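Local structure of afamin (Homo sapiens, 6FAK) at residues Q35-T38 against F39-E43; E81-P84 against Q85-F89; P187-Q190 against Y191-F195; L411-L414 against T415-A418; F484-P487 against C488-L492. The protein carries hydrophobic molecules in body fluids, binding vitamin E and keeping lipidated Wnt proteins soluble and active. All coordinates share one frame; numbering follows the deposited sequence.

Overall arrangement
All five contacts are local, along a helix or at its end in this predominantly helical three-domain chain. Contacts 1 and 2 lie in the first domain and meet through Glu41, which reaches Lys86 and His87. Contact 3, its centre about 10 Å from the centre of the chain, lies on helix 177-209. Contacts 4 and 5 belong to the third domain and touch through Ile417, Phe489 and Leu492. Contact 4 is buried; the others combine buried and solvent-facing residues. Chemistry differs too: capping bonds in contact 1, CH-pi packing beside a glycosylated turn in contact 2, plain helix turns in contact 3, cations sharing an aspartate in contact 4, and a disulfide-tied turn with an aromatic edge in contact 5.

Contact 1 (Q35-T38 against F39-E43); sequences QEAT and FEEME
Thr38 holds OG1 between its own backbone N and carbonyl carbon (chi1 60°), while Glu41 sets CG beside its backbone N and then runs out extended; these torsions fold each side chain back on the other residue's backbone and make a capping box at the start of helix 39-58. One half of the box is strong: Thr38 N donates to Glu41 OE1 over 2.9 Å, with an N-H...O angle of 165°, and meets that oxygen from above the carboxylate plane, 41° out of it. The return bond, from Glu41 N to Thr38 OG1, is weak at 3.4 Å. Between the two bonds the side chains press together, with Glu41 CG 3.2 Å from Thr38 OG1. The first helical turn is closed by Met42 N, which donates to Thr38 O.

Glu41 does more than cap. Its OE2 forms a salt bridge with Lys86 and its OE1 also receives a hydrogen bond from His87, so the carboxylate ties the loop 35-38 and helix 39-58 to the 85-89 segment; the lysine would be expected to favour the charged form. Phe39 turns away from the box and meets the ring of Tyr143 edge-to-face. On the buried side, the bent side chain of Met42 doubles back toward the loop and lays its terminal CE 3.6 Å from Ala37 CB.

Contact 2 (E81-P84 against Q85-F89); sequences EGLP and QKHNF. With NAG (2-acetamido-2-deoxy-beta-D-glucopyranose), chain C.
Pro84 packs against one face of the Phe89 ring: its CA stands over the ring centre, 3.6 Å from the centroid and only 11° off the normal, a CH-pi contact. Pro84 CG makes an apolar contact with Phe89 CE1 at 3.8 Å. Phe89 comes back over the helix because its CG takes the position between backbone N and carbonyl carbon (chi1 67°). Leu83 approaches the same ring from the edge, with CD2 in its plane and 3.9 Å from Phe89 CZ. The other methyl of Leu83, CD1, reaches the edge of the His87 ring, 3.7 Å from His87 CD2, while Lys86 CG lies over one face of that imidazole. With the polar ends of His87 and Lys86 taken up by Glu41, Leu83 and Phe89 rest on Ile77 of helix 69-78.

Lys86 N and His87 N donate to Gly82 O and Leu83 O, completing the short helix 83-86. Beyond it Asn88 adopts positive phi, and Phe89 N bonds to Pro84 O at 2.8 Å, five residues back. The Asn88 side chain starts away from 81-84, and its ND2 is joined to C1 of the sugar NAG at 1.5 Å. The six-to-one bond from Phe89 N to Pro84 O, a weak one from Asn88 N to Gln85 O and the apolar contact of Phe89 with Pro84 are those of a Schellman motif, here presenting the asparagine of an N-glycosylation sequon.

Contact 3 (P187-Q190 against Y191-F195); sequences PVTQ and YLKAF
Tyr191 sets its CB against the turn before it, 3.4 Å from Val188 O, and on this side the contact is close. Because CG stands anti to the backbone N (chi1 -177°), the ring swings off the helix, where Phe195 CD1 lies over one of its faces, offset toward the rim. The tyrosine hydroxyl is hydrogen-bonded to Gln291, and Phe195 packs on helix 288-295 as well. Val188 and Leu192, one turn apart, are buried on Phe164 and Leu157 of helix 154-171.

The backbone through this region is alpha-helical, part of the long helix 177-209 that runs from the first albumin domain into the second, where the region that forms the binding pocket for hydrophobic ligands begins at Ala194. Its bonds tighten along the chain: Tyr191 N reaches Pro187 O over 3.2 Å, from well above the carbonyl plane, whereas Lys193 N meets Thr189 O at 2.9 Å and Ala194 N meets Gln190 O at 2.9 Å. The helix is kinked here, where the N atoms of Pro187 and Val188 make no bond to the turn before, which may account for the poorer first bond.

The solvent side is looser. Gln190 extends away from the following turn, and Thr189 CG2 comes no nearer than 4.4 Å to Lys193 CG. Thr189 OG1 is instead hydrogen-bonded to Ala185 O, one turn back. In Lys193, chi1 (-69°) sets CG 3.4 Å from Thr189 O, and a bend at chi2, far from a staggered value at -29°, turns the rest of the chain off to a hydrogen bond from NZ to Asn149 OD1.

Contact 4 (L411-L414 against T415-A418); sequences LIRL and TKIA
The guanidinium of Arg413 has Lys416 CB over one face, and the lysine chain crosses it with CG 3.8 Å from Arg413 NH2. Ile417 crosses the arginine at about a right angle and brings CG2 to 4.0 Å from Arg413 NH1, lying obliquely to the flat group. These side chains ride on the last turns of helix 376-417 in the third albumin domain, before Ala418 leaves helical geometry. Two bends, at chi2 and chi3, curl the arginine round toward the next turn, and Lys416 bends too, so both cations arrive at one carboxylate: Asp542 forms salt bridges with Arg413 NE and Lys416 NZ. The arginine and lysine thus share a counter-charge, although Arg413 NH2 and Lys416 NZ are only 4.2 Å apart.

Leu414 and Thr415 pack mainly on apolar side chains: both rest on Leu426 of helix 423-440, and Thr415 also touches Val531 and Val534. Ile417 tucks CG1 3.4 Å from Leu414 O, which accepts a backbone bond from Ala418 N. Replacing Thr415 by valine would keep a branched shape but would probably cost Leu411 O its second donor and leave a methyl group pressed against that carbonyl. The threonine grips this oxygen twice: its N donates over 3.1 Å and its OG1 over 2.8 Å, the two reaching Leu411 O from opposite faces of the carbonyl plane.

Contact 5 (F484-P487 against C488-L492); sequences FRRP and CFESL
This is a contact between successive turns of the short helix 485-490, in the third albumin domain, where Arg485 meets Phe489 and Arg486 meets Glu490, each four residues on. Cys488 fixes it to helix 472-479 through its disulfide with Cys477, which adjoins Cys478, the partner of Cys462: the paired disulfides characteristic of the albumin family. Phe489 N donates almost straight to Arg485 O, at 3.0 Å and 175°, and the phenylalanine ring turns its edge to the same residue: Phe489 CD2 is 3.2 Å from Arg485 O, and Arg485 CG lies in the ring plane, 3.8 Å from Phe489 CE2. Both side chains run side by side, the guanidinium tilted 52° to the ring. Phe489 also stacks on Phe458 and touches Leu461 and Val474, and an alanine here would probably leave Phe458 without its stacking partner and open a gap beside the aliphatic part of Arg485.

Ser491 OG donates to Cys488 O over 2.7 Å, in the carbonyl plane and on a lone pair, while Ser491 N bonds to the same oxygen.

Arg486 extends off the helix to salt bridges with Asp451 and Glu394. Glu490 OE2 lies 4.0 Å from Arg486 NE, too far for a salt bridge, with the planar groups 80° apart. NE is buried without a partner, so the arginine's charge is met chiefly at its terminal nitrogens, and Glu490 is likely to add only a diffuse attraction.

Contact 1 (Q35-T38 against F39-E43)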
# COMPACT_ATOMS: atom_id res chain seq x y z
N GLN A 35 -9.88 -10.44 -12.86
CA GLN A 35 -8.50 -10.88 -12.77
C GLN A 35 -8.30 -12.29 -13.34
O GLN A 35 -7.17 -12.69 -13.57
CB GLN A 35 -8.05 -10.84 -11.30
CG GLN A 35 -7.92 -9.43 -10.75
CD GLN A 35 -7.98 -9.43 -9.28
OE1 GLN A 35 -9.06 -9.40 -8.74
NE2 GLN A 35 -6.82 -9.55 -8.61
N GLU A 36 -9.39 -13.03 -13.52
CA GLU A 36 -9.39 -14.37 -14.17
C GLU A 36 -9.44 -14.29 -15.69
O GLU A 36 -9.19 -15.31 -16.36
CB GLU A 36 -10.58 -15.24 -13.70
CG GLU A 36 -10.75 -15.34 -12.20
CD GLU A 36 -11.49 -14.11 -11.54
OE1 GLU A 36 -11.81 -13.09 -12.25
OE2 GLU A 36 -11.75 -14.17 -10.29
N ALA A 37 -9.79 -13.13 -16.26
CA ALA A 37 -9.88 -13.01 -17.72
C ALA A 37 -8.53 -13.27 -18.42
O ALA A 37 -7.45 -12.91 -17.90
CB ALA A 37 -10.44 -11.67 -18.13
N THR A 38 -8.63 -13.94 -19.58
CA THR A 38 -7.49 -14.35 -20.37
C THR A 38 -7.06 -13.17 -21.23
O THR A 38 -7.80 -12.21 -21.43
CB THR A 38 -7.83 -15.56 -21.30
OG1 THR A 38 -8.90 -15.18 -22.19
CG2 THR A 38 -8.31 -16.78 -20.49
N PHE A 39 -5.86 -13.27 -21.78
CA PHE A 39 -5.35 -12.23 -22.70
C PHE A 39 -6.14 -12.10 -24.01
O PHE A 39 -6.30 -10.99 -24.52
CB PHE A 39 -3.85 -12.41 -22.99
CG PHE A 39 -3.25 -11.23 -23.71
CD1 PHE A 39 -2.92 -10.07 -23.01
CD2 PHE A 39 -3.12 -11.23 -25.11
CE1 PHE A 39 -2.40 -8.97 -23.67
CE2 PHE A 39 -2.60 -10.13 -25.77
CZ PHE A 39 -2.23 -8.99 -25.05
N GLU A 40 -6.64 -13.21 -24.52
CA GLU A 40 -7.52 -13.17 -25.69
C GLU A 40 -8.77 -12.36 -25.42
O GLU A 40 -9.25 -11.60 -26.28
CB GLU A 40 -7.92 -14.59 -26.13
CG GLU A 40 -6.77 -15.36 -26.76
CD GLU A 40 -7.18 -16.72 -27.32
OE1 GLU A 40 -6.35 -17.32 -28.05
OE2 GLU A 40 -8.31 -17.20 -27.05
N GLU A 41 -9.33 -12.53 -24.21
CA GLU A 41 -10.50 -11.76 -23.80
C GLU A 41 -10.18 -10.25 -23.75
O GLU A 41 -10.99 -9.44 -24.19
CB GLU A 41 -11.10 -12.33 -22.50
CG GLU A 41 -11.69 -13.75 -22.68
CD GLU A 41 -11.98 -14.53 -21.39
OE1 GLU A 41 -11.48 -14.21 -20.29
OE2 GLU A 41 -12.77 -15.51 -21.47
N MET A 42 -8.99 -9.88 -23.29
CA MET A 42 -8.57 -8.48 -23.25
C MET A 42 -8.68 -7.80 -24.63
O MET A 42 -9.24 -6.71 -24.75
CB MET A 42 -7.12 -8.33 -22.74
CG MET A 42 -6.80 -8.80 -21.34
SD MET A 42 -7.47 -7.69 -20.11
CE MET A 42 -8.40 -8.83 -19.10
N GLU A 43 -8.16 -8.48 -25.65
CA GLU A 43 -8.13 -8.02 -27.04
C GLU A 43 -9.52 -7.67 -27.58
O GLU A 43 -9.69 -6.64 -28.25
CB GLU A 43 -7.46 -9.08 -27.94
CG GLU A 43 -5.96 -9.32 -27.67
CD GLU A 43 -5.37 -10.49 -28.47
OE1 GLU A 43 -6.01 -11.58 -28.57
OE2 GLU A 43 -4.24 -10.35 -28.99

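Contact 2 (E81-P84 against Q85-F89)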
# COMPACT_ATOMS: atom_id res chain seq x y z
N GLU A 81 -20.35 -12.31 -24.63
CA GLU A 81 -21.22 -13.47 -24.46
C GLU A 81 -20.58 -14.52 -23.61
O GLU A 81 -19.43 -14.91 -23.84
CB GLU A 81 -21.72 -14.03 -25.82
CG GLU A 81 -20.70 -14.67 -26.74
CD GLU A 81 -21.33 -15.15 -28.04
OE1 GLU A 81 -21.89 -14.32 -28.80
OE2 GLU A 81 -21.27 -16.36 -28.30
N GLY A 82 -21.29 -14.92 -22.55
CA GLY A 82 -20.81 -15.96 -21.63
C GLY A 82 -19.71 -15.58 -20.65
O GLY A 82 -19.38 -16.38 -19.76
N LEU A 83 -19.19 -14.35 -20.76
CA LEU A 83 -18.05 -13.91 -19.93
C LEU A 83 -18.42 -13.69 -18.46
O LEU A 83 -17.69 -14.17 -17.57
CB LEU A 83 -17.42 -12.67 -20.56
CG LEU A 83 -16.10 -12.17 -19.96
CD1 LEU A 83 -14.91 -12.89 -20.58
CD2 LEU A 83 -15.97 -10.68 -20.17
N PRO A 84 -19.56 -13.01 -18.16
CA PRO A 84 -19.92 -12.85 -16.73
C PRO A 84 -20.12 -14.19 -16.02
O PRO A 84 -19.64 -14.39 -14.90
CB PRO A 84 -21.23 -12.06 -16.79
CG PRO A 84 -21.11 -11.29 -18.04
CD PRO A 84 -20.47 -12.23 -19.01
N GLN A 85 -20.75 -15.12 -16.71
CA GLN A 85 -20.98 -16.46 -16.18
C GLN A 85 -19.65 -17.25 -16.09
O GLN A 85 -19.40 -17.93 -15.10
CB GLN A 85 -21.97 -17.20 -17.08
CG GLN A 85 -23.37 -16.54 -17.07
CD GLN A 85 -23.58 -15.39 -18.07
OE1 GLN A 85 -22.69 -15.01 -18.84
NE2 GLN A 85 -24.76 -14.83 -18.04
N LYS A 86 -18.78 -17.12 -17.09
CA LYS A 86 -17.51 -17.81 -17.07
C LYS A 86 -16.63 -17.41 -15.86
O LYS A 86 -16.01 -18.28 -15.22
CB LYS A 86 -16.77 -17.53 -18.36
CG LYS A 86 -15.45 -18.25 -18.49
CD LYS A 86 -14.83 -18.03 -19.85
CE LYS A 86 -13.41 -18.56 -19.87
NZ LYS A 86 -12.74 -18.17 -21.14
N HIS A 87 -16.59 -16.10 -15.54
CA HIS A 87 -15.72 -15.60 -14.47
C HIS A 87 -16.48 -15.17 -13.23
O HIS A 87 -15.97 -14.42 -12.40
CB HIS A 87 -14.84 -14.49 -15.00
CG HIS A 87 -13.96 -14.91 -16.14
ND1 HIS A 87 -13.10 -15.98 -16.06
CD2 HIS A 87 -13.79 -14.37 -17.37
CE1 HIS A 87 -12.43 -16.10 -17.20
NE2 HIS A 87 -12.84 -15.13 -18.01
N ASN A 88 -17.70 -15.68 -13.09
CA ASN A 88 -18.47 -15.53 -11.86
C ASN A 88 -18.68 -14.05 -11.49
O ASN A 88 -18.47 -13.64 -10.34
CB ASN A 88 -17.82 -16.37 -10.73
CG ASN A 88 -18.79 -16.66 -9.57
OD1 ASN A 88 -19.15 -15.72 -8.85
ND2 ASN A 88 -19.22 -17.91 -9.35
N PHE A 89 -19.05 -13.23 -12.46
CA PHE A 89 -19.44 -11.84 -12.11
C PHE A 89 -20.80 -11.46 -12.69
O PHE A 89 -21.16 -10.25 -12.76
CB PHE A 89 -18.31 -10.81 -12.41
CG PHE A 89 -17.99 -10.63 -13.86
CD1 PHE A 89 -18.69 -9.68 -14.64
CD2 PHE A 89 -17.01 -11.37 -14.48
CE1 PHE A 89 -18.40 -9.50 -16.00
CE2 PHE A 89 -16.70 -11.20 -15.83
CZ PHE A 89 -17.41 -10.25 -16.61
C1 NAG C . -19.12 -19.29 -9.86
C2 NAG C . -19.04 -20.14 -8.58
C3 NAG C . -19.39 -21.61 -8.83
C4 NAG C . -20.68 -21.72 -9.63
C5 NAG C . -20.56 -20.90 -10.91
C6 NAG C . -21.80 -21.04 -11.78
C7 NAG C . -17.44 -19.16 -7.03
C8 NAG C . -16.02 -19.15 -6.54
N2 NAG C . -17.71 -20.03 -8.01
O3 NAG C . -19.55 -22.28 -7.57
O4 NAG C . -20.97 -23.09 -9.92
O5 NAG C . -20.35 -19.53 -10.57
O6 NAG C . -22.98 -20.73 -11.02
O7 NAG C . -18.29 -18.41 -6.56

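Contact 3 (P187-Q190 against Y191-F195)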
# COMPACT_ATOMS: atom_id res chain seq x y z
N PRO A 187 14.60 -1.64 -8.67
CA PRO A 187 13.97 -0.40 -8.22
C PRO A 187 12.63 -0.12 -8.87
O PRO A 187 11.90 0.66 -8.32
CB PRO A 187 14.93 0.69 -8.62
CG PRO A 187 15.98 0.05 -9.48
CD PRO A 187 15.91 -1.42 -9.31
N VAL A 188 12.35 -0.71 -10.03
CA VAL A 188 11.04 -0.53 -10.65
C VAL A 188 10.01 -1.27 -9.78
O VAL A 188 8.93 -0.74 -9.50
CB VAL A 188 10.98 -1.03 -12.09
CG1 VAL A 188 9.64 -0.68 -12.71
CG2 VAL A 188 12.09 -0.40 -12.97
N THR A 189 10.34 -2.49 -9.39
CA THR A 189 9.50 -3.30 -8.48
C THR A 189 9.26 -2.65 -7.13
O THR A 189 8.11 -2.68 -6.60
CB THR A 189 10.11 -4.69 -8.31
OG1 THR A 189 10.14 -5.26 -9.63
CG2 THR A 189 9.29 -5.58 -7.36
N GLN A 190 10.31 -2.05 -6.56
CA GLN A 190 10.17 -1.35 -5.30
C GLN A 190 9.22 -0.15 -5.40
O GLN A 190 8.48 0.15 -4.46
CB GLN A 190 11.53 -0.92 -4.76
CG GLN A 190 12.34 -2.15 -4.34
CD GLN A 190 13.78 -1.84 -3.93
OE1 GLN A 190 14.38 -0.83 -4.34
NE2 GLN A 190 14.33 -2.72 -3.09
N TYR A 191 9.30 0.57 -6.51
CA TYR A 191 8.42 1.70 -6.76
C TYR A 191 6.95 1.23 -6.77
O TYR A 191 6.07 1.75 -6.06
CB TYR A 191 8.79 2.32 -8.08
CG TYR A 191 8.00 3.53 -8.41
CD1 TYR A 191 8.37 4.76 -7.88
CD2 TYR A 191 6.90 3.47 -9.26
CE1 TYR A 191 7.66 5.90 -8.19
CE2 TYR A 191 6.18 4.62 -9.58
CZ TYR A 191 6.55 5.83 -9.04
OH TYR A 191 5.86 6.99 -9.33
N LEU A 192 6.72 0.19 -7.57
CA LEU A 192 5.41 -0.38 -7.71
C LEU A 192 4.88 -0.82 -6.31
O LEU A 192 3.78 -0.45 -5.93
CB LEU A 192 5.43 -1.55 -8.73
CG LEU A 192 4.16 -2.40 -8.71
CD1 LEU A 192 2.99 -1.58 -9.19
CD2 LEU A 192 4.32 -3.65 -9.55
N LYS A 193 5.68 -1.57 -5.56
CA LYS A 193 5.24 -2.07 -4.27
C LYS A 193 5.05 -0.97 -3.23
O LYS A 193 4.05 -1.03 -2.49
CB LYS A 193 6.15 -3.17 -3.74
CG LYS A 193 6.07 -4.48 -4.51
CD LYS A 193 4.73 -4.80 -5.20
CE LYS A 193 4.83 -6.08 -6.04
NZ LYS A 193 3.52 -6.54 -6.58
N ALA A 194 5.90 0.05 -3.24
CA ALA A 194 5.69 1.20 -2.36
C ALA A 194 4.38 1.98 -2.64
O ALA A 194 3.61 2.24 -1.72
CB ALA A 194 6.87 2.17 -2.42
N PHE A 195 4.17 2.39 -3.89
CA PHE A 195 2.91 3.04 -4.27
C PHE A 195 1.64 2.21 -4.07
O PHE A 195 0.63 2.72 -3.57
CB PHE A 195 2.96 3.63 -5.65
CG PHE A 195 3.57 4.95 -5.71
CD1 PHE A 195 4.94 5.10 -5.66
CD2 PHE A 195 2.80 6.07 -5.81
CE1 PHE A 195 5.53 6.36 -5.72
CE2 PHE A 195 3.37 7.34 -5.85
CZ PHE A 195 4.74 7.48 -5.82

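Contact 4 (L411-L414 against T415-A418)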
# COMPACT_ATOMS: atom_id res chain seq x y z
N LEU A 411 7.55 -11.99 12.79
CA LEU A 411 6.84 -13.17 12.31
C LEU A 411 6.24 -13.95 13.46
O LEU A 411 5.10 -14.38 13.39
CB LEU A 411 7.77 -14.03 11.44
CG LEU A 411 8.14 -13.41 10.10
CD1 LEU A 411 9.13 -14.34 9.43
CD2 LEU A 411 6.95 -13.22 9.17
N ILE A 412 6.99 -14.15 14.53
CA ILE A 412 6.45 -14.81 15.73
C ILE A 412 5.23 -14.02 16.31
O ILE A 412 4.13 -14.58 16.52
CB ILE A 412 7.56 -15.01 16.84
CG1 ILE A 412 8.59 -16.04 16.37
CG2 ILE A 412 6.91 -15.48 18.14
CD1 ILE A 412 9.85 -16.16 17.22
N ARG A 413 5.42 -12.73 16.52
CA ARG A 413 4.39 -11.86 17.12
C ARG A 413 3.15 -11.79 16.25
O ARG A 413 2.05 -11.97 16.77
CB ARG A 413 4.92 -10.45 17.38
CG ARG A 413 5.64 -10.35 18.74
CD ARG A 413 4.64 -10.20 19.92
NE ARG A 413 4.35 -11.48 20.58
CZ ARG A 413 3.22 -11.81 21.22
NH1 ARG A 413 2.22 -10.93 21.32
NH2 ARG A 413 3.09 -13.00 21.75
N LEU A 414 3.32 -11.54 14.96
CA LEU A 414 2.22 -11.44 14.05
C LEU A 414 1.41 -12.75 13.99
O LEU A 414 0.18 -12.73 13.92
CB LEU A 414 2.66 -11.05 12.64
CG LEU A 414 3.06 -9.60 12.32
CD1 LEU A 414 3.90 -9.56 11.02
CD2 LEU A 414 1.79 -8.77 12.15
N THR A 415 2.12 -13.87 13.91
CA THR A 415 1.46 -15.19 13.83
C THR A 415 0.69 -15.50 15.13
O THR A 415 -0.42 -16.02 15.07
CB THR A 415 2.47 -16.30 13.46
OG1 THR A 415 3.13 -15.95 12.23
CG2 THR A 415 1.79 -17.58 13.23
N LYS A 416 1.24 -15.16 16.28
CA LYS A 416 0.51 -15.28 17.55
C LYS A 416 -0.82 -14.51 17.59
O LYS A 416 -1.86 -15.01 18.14
CB LYS A 416 1.38 -14.81 18.73
CG LYS A 416 2.53 -15.72 19.09
CD LYS A 416 2.07 -16.97 19.82
CE LYS A 416 3.23 -17.73 20.47
NZ LYS A 416 3.82 -17.17 21.73
N ILE A 417 -0.79 -13.28 17.11
CA ILE A 417 -1.89 -12.40 17.21
C ILE A 417 -2.94 -12.63 16.12
O ILE A 417 -4.11 -12.34 16.34
CB ILE A 417 -1.51 -10.87 17.30
CG1 ILE A 417 -0.98 -10.35 16.01
CG2 ILE A 417 -0.55 -10.56 18.46
CD1 ILE A 417 -0.88 -8.85 15.98
N ALA A 418 -2.51 -13.09 14.94
CA ALA A 418 -3.38 -13.28 13.75
C ALA A 418 -3.12 -14.62 13.06
O ALA A 418 -2.80 -14.66 11.88
CB ALA A 418 -3.20 -12.11 12.75

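Contact 5 (F484-P487 against C488-L492)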
# COMPACT_ATOMS: atom_id res chain seq x y z
N PHE A 484 -4.97 5.63 15.61
CA PHE A 484 -4.52 4.80 16.73
C PHE A 484 -4.49 3.29 16.40
O PHE A 484 -4.30 2.47 17.30
CB PHE A 484 -5.40 5.05 17.96
CG PHE A 484 -5.17 6.40 18.58
CD1 PHE A 484 -5.89 7.49 18.17
CD2 PHE A 484 -4.14 6.58 19.50
CE1 PHE A 484 -5.65 8.76 18.70
CE2 PHE A 484 -3.89 7.86 20.02
CZ PHE A 484 -4.66 8.94 19.62
N ARG A 485 -4.60 2.96 15.13
CA ARG A 485 -4.54 1.56 14.71
C ARG A 485 -3.20 0.84 15.05
O ARG A 485 -3.21 -0.28 15.54
CB ARG A 485 -4.85 1.49 13.20
CG ARG A 485 -4.84 0.09 12.65
CD ARG A 485 -5.83 -0.00 11.49
NE ARG A 485 -5.40 0.80 10.37
CZ ARG A 485 -6.07 0.96 9.22
NH1 ARG A 485 -7.28 0.41 9.05
NH2 ARG A 485 -5.52 1.68 8.27
N ARG A 486 -2.05 1.47 14.78
CA ARG A 486 -0.76 0.86 15.09
C ARG A 486 -0.60 0.65 16.63
O ARG A 486 -0.33 -0.46 17.06
CB ARG A 486 0.41 1.60 14.44
CG ARG A 486 1.73 0.80 14.38
CD ARG A 486 2.90 1.67 13.90
NE ARG A 486 4.18 1.06 14.24
CZ ARG A 486 5.32 1.67 14.57
NH1 ARG A 486 5.41 2.99 14.55
NH2 ARG A 486 6.39 0.96 14.85
N PRO A 487 -0.79 1.70 17.44
CA PRO A 487 -0.84 1.46 18.91
C PRO A 487 -1.80 0.35 19.40
O PRO A 487 -1.46 -0.39 20.31
CB PRO A 487 -1.24 2.81 19.49
CG PRO A 487 -0.83 3.81 18.45
CD PRO A 487 -0.86 3.15 17.11
N CYS A 488 -2.97 0.24 18.78
CA CYS A 488 -3.94 -0.81 19.07
C CYS A 488 -3.36 -2.23 18.81
O CYS A 488 -3.41 -3.11 19.69
CB CYS A 488 -5.21 -0.63 18.25
SG CYS A 488 -6.52 -1.74 18.73
N PHE A 489 -2.83 -2.43 17.60
CA PHE A 489 -2.15 -3.66 17.22
C PHE A 489 -1.01 -4.06 18.17
O PHE A 489 -0.89 -5.23 18.53
CB PHE A 489 -1.65 -3.60 15.78
CG PHE A 489 -2.68 -4.05 14.81
CD1 PHE A 489 -2.96 -5.42 14.70
CD2 PHE A 489 -3.44 -3.16 14.09
CE1 PHE A 489 -3.97 -5.87 13.85
CE2 PHE A 489 -4.45 -3.61 13.21
CZ PHE A 489 -4.71 -4.97 13.08
N GLU A 490 -0.22 -3.06 18.60
CA GLU A 490 0.87 -3.25 19.58
C GLU A 490 0.39 -3.71 20.94
O GLU A 490 1.17 -4.29 21.67
CB GLU A 490 1.71 -1.95 19.79
CG GLU A 490 2.38 -1.32 18.56
CD GLU A 490 3.22 -2.25 17.74
OE1 GLU A 490 3.95 -3.08 18.33
OE2 GLU A 490 3.17 -2.15 16.49
N SER A 491 -0.85 -3.45 21.30
CA SER A 491 -1.40 -3.89 22.55
C SER A 491 -1.97 -5.32 22.57
O SER A 491 -2.34 -5.79 23.63
CB SER A 491 -2.48 -2.90 22.99
OG SER A 491 -3.73 -3.15 22.33
N LEU A 492 -2.09 -5.98 21.41
CA LEU A 492 -2.78 -7.26 21.31
C LEU A 492 -1.97 -8.39 21.91
O LEU A 492 -0.79 -8.41 21.82
CB LEU A 492 -3.11 -7.60 19.86
CG LEU A 492 -4.09 -6.67 19.14
CD1 LEU A 492 -4.46 -7.20 17.76
CD2 LEU A 492 -5.34 -6.40 19.96